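Local coordinates for McyG protein (Microcystis aeruginosa PCC 7806, PDB 4R0M) that binds phenylalanyl-adenylate and probably activates its acid substrate by adenylation for loading onto a peptidyl carrier domain in microcystin synthesis, at residues 101-106 with 111-116. Residues are numbered along the deposited sequence; the frame is centred on the assembly and turned at random.
Sequences TVAPSY and SAVKKL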
ATOM      1  N   THR A 101       0.581  -5.154 -10.021  1.00 26.58           N
ATOM      2  CA  THR A 101       1.961  -4.695  -9.909  1.00 27.10           C
ATOM      3  C   THR A 101       2.746  -5.070 -11.161  1.00 27.56           C
ATOM      4  O   THR A 101       2.658  -6.201 -11.643  1.00 27.47           O
ATOM      5  CB  THR A 101       2.648  -5.300  -8.663  1.00 27.59           C
ATOM      6  OG1 THR A 101       1.886  -4.976  -7.493  1.00 27.92           O
ATOM      7  CG2 THR A 101       4.076  -4.768  -8.494  1.00 27.33           C
ATOM      8  N   VAL A 102       3.485  -4.102 -11.694  1.00 28.30           N
ATOM      9  CA  VAL A 102       4.414  -4.344 -12.789  1.00 29.33           C
ATOM     10  C   VAL A 102       5.610  -5.131 -12.250  1.00 29.86           C
ATOM     11  O   VAL A 102       6.237  -4.728 -11.270  1.00 30.03           O
ATOM     12  CB  VAL A 102       4.860  -3.016 -13.446  1.00 29.96           C
ATOM     13  CG1 VAL A 102       6.099  -3.210 -14.312  1.00 30.15           C
ATOM     14  CG2 VAL A 102       3.719  -2.423 -14.267  1.00 30.07           C
ATOM     15  N   ALA A 103       5.896  -6.265 -12.885  1.00 30.53           N
ATOM     16  CA  ALA A 103       6.988  -7.146 -12.472  1.00 30.90           C
ATOM     17  C   ALA A 103       8.352  -6.475 -12.636  1.00 31.14           C
ATOM     18  O   ALA A 103       8.528  -5.661 -13.546  1.00 31.21           O
ATOM     19  CB  ALA A 103       6.937  -8.449 -13.256  1.00 30.69           C
ATOM     20  N   PRO A 104       9.315  -6.800 -11.745  1.00 31.44           N
ATOM     21  CA  PRO A 104      10.693  -6.307 -11.891  1.00 31.53           C
ATOM     22  C   PRO A 104      11.354  -6.825 -13.167  1.00 31.74           C
ATOM     23  O   PRO A 104      12.197  -6.138 -13.747  1.00 32.29           O
ATOM     24  CB  PRO A 104      11.409  -6.846 -10.644  1.00 31.50           C
ATOM     25  CG  PRO A 104      10.534  -7.930 -10.113  1.00 31.67           C
ATOM     26  CD  PRO A 104       9.132  -7.551 -10.489  1.00 31.43           C
ATOM     27  N   SER A 105      10.970  -8.029 -13.589  1.00 32.23           N
ATOM     28  CA  SER A 105      11.331  -8.559 -14.907  1.00 32.47           C
ATOM     29  C   SER A 105      10.304  -9.602 -15.341  1.00 32.48           C
ATOM     30  O   SER A 105       9.565 -10.135 -14.514  1.00 32.05           O
ATOM     31  CB  SER A 105      12.745  -9.155 -14.907  1.00 32.40           C
ATOM     32  OG  SER A 105      12.815 -10.322 -14.112  1.00 33.24           O
ATOM     33  N   TYR A 106      10.263  -9.887 -16.639  1.00 33.28           N
ATOM     34  CA  TYR A 106       9.292 -10.830 -17.191  1.00 34.02           C
ATOM     35  C   TYR A 106       9.947 -12.080 -17.784  1.00 35.16           C
ATOM     36  O   TYR A 106       9.270 -12.926 -18.378  1.00 35.61           O
ATOM     37  CB  TYR A 106       8.384 -10.123 -18.211  1.00 33.50           C
ATOM     38  CG  TYR A 106       7.401  -9.171 -17.561  1.00 33.15           C
ATOM     39  CD1 TYR A 106       7.757  -7.851 -17.286  1.00 33.10           C
ATOM     40  CD2 TYR A 106       6.122  -9.596 -17.199  1.00 33.09           C
ATOM     41  CE1 TYR A 106       6.867  -6.979 -16.678  1.00 33.32           C
ATOM     42  CE2 TYR A 106       5.221  -8.730 -16.590  1.00 33.29           C
ATOM     43  CZ  TYR A 106       5.599  -7.423 -16.336  1.00 33.28           C
ATOM     44  OH  TYR A 106       4.720  -6.557 -15.731  1.00 32.68           O
ATOM     45  N   SER A 111       7.186 -13.161  -7.942  1.00 31.98           N
ATOM     46  CA  SER A 111       5.802 -13.243  -7.473  1.00 31.43           C
ATOM     47  C   SER A 111       4.820 -12.417  -8.307  1.00 31.18           C
ATOM     48  O   SER A 111       3.652 -12.788  -8.436  1.00 31.05           O
ATOM     49  CB  SER A 111       5.708 -12.847  -5.999  1.00 31.09           C
ATOM     50  OG  SER A 111       6.059 -11.489  -5.822  1.00 31.89           O
ATOM     51  N   ALA A 112       5.300 -11.310  -8.873  1.00 30.52           N
ATOM     52  CA  ALA A 112       4.470 -10.436  -9.700  1.00 30.83           C
ATOM     53  C   ALA A 112       4.083 -11.087 -11.027  1.00 31.34           C
ATOM     54  O   ALA A 112       2.948 -10.938 -11.486  1.00 31.47           O
ATOM     55  CB  ALA A 112       5.160  -9.100  -9.932  1.00 30.49           C
ATOM     56  N   VAL A 113       5.026 -11.810 -11.633  1.00 31.76           N
ATOM     57  CA  VAL A 113       4.760 -12.605 -12.837  1.00 31.99           C
ATOM     58  C   VAL A 113       3.722 -13.696 -12.551  1.00 32.40           C
ATOM     59  O   VAL A 113       2.811 -13.913 -13.354  1.00 32.31           O
ATOM     60  CB  VAL A 113       6.062 -13.217 -13.414  1.00 31.89           C
ATOM     61  CG1 VAL A 113       5.770 -14.388 -14.347  1.00 31.56           C
ATOM     62  CG2 VAL A 113       6.872 -12.154 -14.141  1.00 31.60           C
ATOM     63  N   LYS A 114       3.861 -14.362 -11.403  1.00 33.46           N
ATOM     64  CA  LYS A 114       2.936 -15.420 -10.983  1.00 34.60           C
ATOM     65  C   LYS A 114       1.531 -14.878 -10.732  1.00 33.47           C
ATOM     66  O   LYS A 114       0.542 -15.505 -11.111  1.00 32.94           O
ATOM     67  CB  LYS A 114       3.451 -16.133  -9.727  1.00 36.93           C
ATOM     68  CG  LYS A 114       4.618 -17.075  -9.979  1.00 40.09           C
ATOM     69  CD  LYS A 114       5.326 -17.453  -8.683  1.00 42.52           C
ATOM     70  CE  LYS A 114       6.623 -18.200  -8.966  1.00 44.07           C
ATOM     71  NZ  LYS A 114       7.410 -18.456  -7.726  1.00 45.36           N
ATOM     72  N   LYS A 115       1.458 -13.712 -10.095  1.00 32.88           N
ATOM     73  CA  LYS A 115       0.187 -13.053  -9.814  1.00 32.16           C
ATOM     74  C   LYS A 115      -0.534 -12.698 -11.117  1.00 31.24           C
ATOM     75  O   LYS A 115      -1.720 -12.985 -11.272  1.00 30.53           O
ATOM     76  CB  LYS A 115       0.410 -11.807  -8.958  1.00 32.33           C
ATOM     77  CG  LYS A 115      -0.813 -11.358  -8.177  1.00 33.31           C
ATOM     78  CD  LYS A 115      -0.529 -10.065  -7.432  1.00 34.04           C
ATOM     79  CE  LYS A 115      -1.649  -9.726  -6.467  1.00 34.76           C
ATOM     80  NZ  LYS A 115      -1.412  -8.420  -5.794  1.00 35.60           N
ATOM     81  N   LEU A 116       0.200 -12.094 -12.051  1.00 30.34           N
ATOM     82  CA  LEU A 116      -0.334 -11.750 -13.367  1.00 30.07           C
ATOM     83  C   LEU A 116      -0.940 -12.966 -14.069  1.00 30.69           C
ATOM     84  O   LEU A 116      -2.060 -12.891 -14.578  1.00 30.90           O
ATOM     85  CB  LEU A 116       0.750 -11.106 -14.242  1.00 29.07           C
ATOM     86  CG  LEU A 116       0.482 -10.925 -15.742  1.00 29.04           C
ATOM     87  CD1 LEU A 116      -0.668  -9.961 -16.014  1.00 28.81           C
ATOM     88  CD2 LEU A 116       1.748 -10.469 -16.449  1.00 28.40           C
TER
HETATM   89  O   HOH W   1       1.441  -8.549 -10.638  1.00 31.15           O
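Ala103 and Ala112 bring the two backbones closest, their CA atoms 5.0 Å apart, where the irregular loop 101-106 doubles back beside the first turns of helix 111-122. No direct hydrogen bond crosses; instead one water donates to Thr101 O (2.8 Å) and to Ala112 O, a carbonyl that also accepts the helical bond from Leu116 N. The methyl of Ala112 lies against that of Ala103, Ala112 CB to Ala103 CB 3.8 Å, with Pro104 CD at its margin. Val113 sends CG2 into the bend of the loop, 3.4 Å from Ser105 O and also against Ala103 CB; with CG1 anti to the backbone N (chi1 161°), CG2 is left anti to the carbonyl carbon and turned to the loop. The loop and helix form the crossover from edge strand 96-99 to strand 128-130 of the four-stranded parallel sheet in the AMP-binding region, and Leu116 also packs on Ile74 of strand 72-76. Tyr106 turns its ring back against its own loop: Ala103 CB sits 3.5 Å above the ring plane toward the rim, and Ala103 N donates to Tyr106 OH (3.1 Å, 157°). Leu116 CD2 meets the ring edge at CE2, 3.9 Å away. A leucine in place of Tyr106 would probably leave Ala103 N without this acceptor and the loop bend less firmly held. Ile138 and Leu141 of helix 135-144 also pack on the tyrosine, and Leu141 reaches Val113 too.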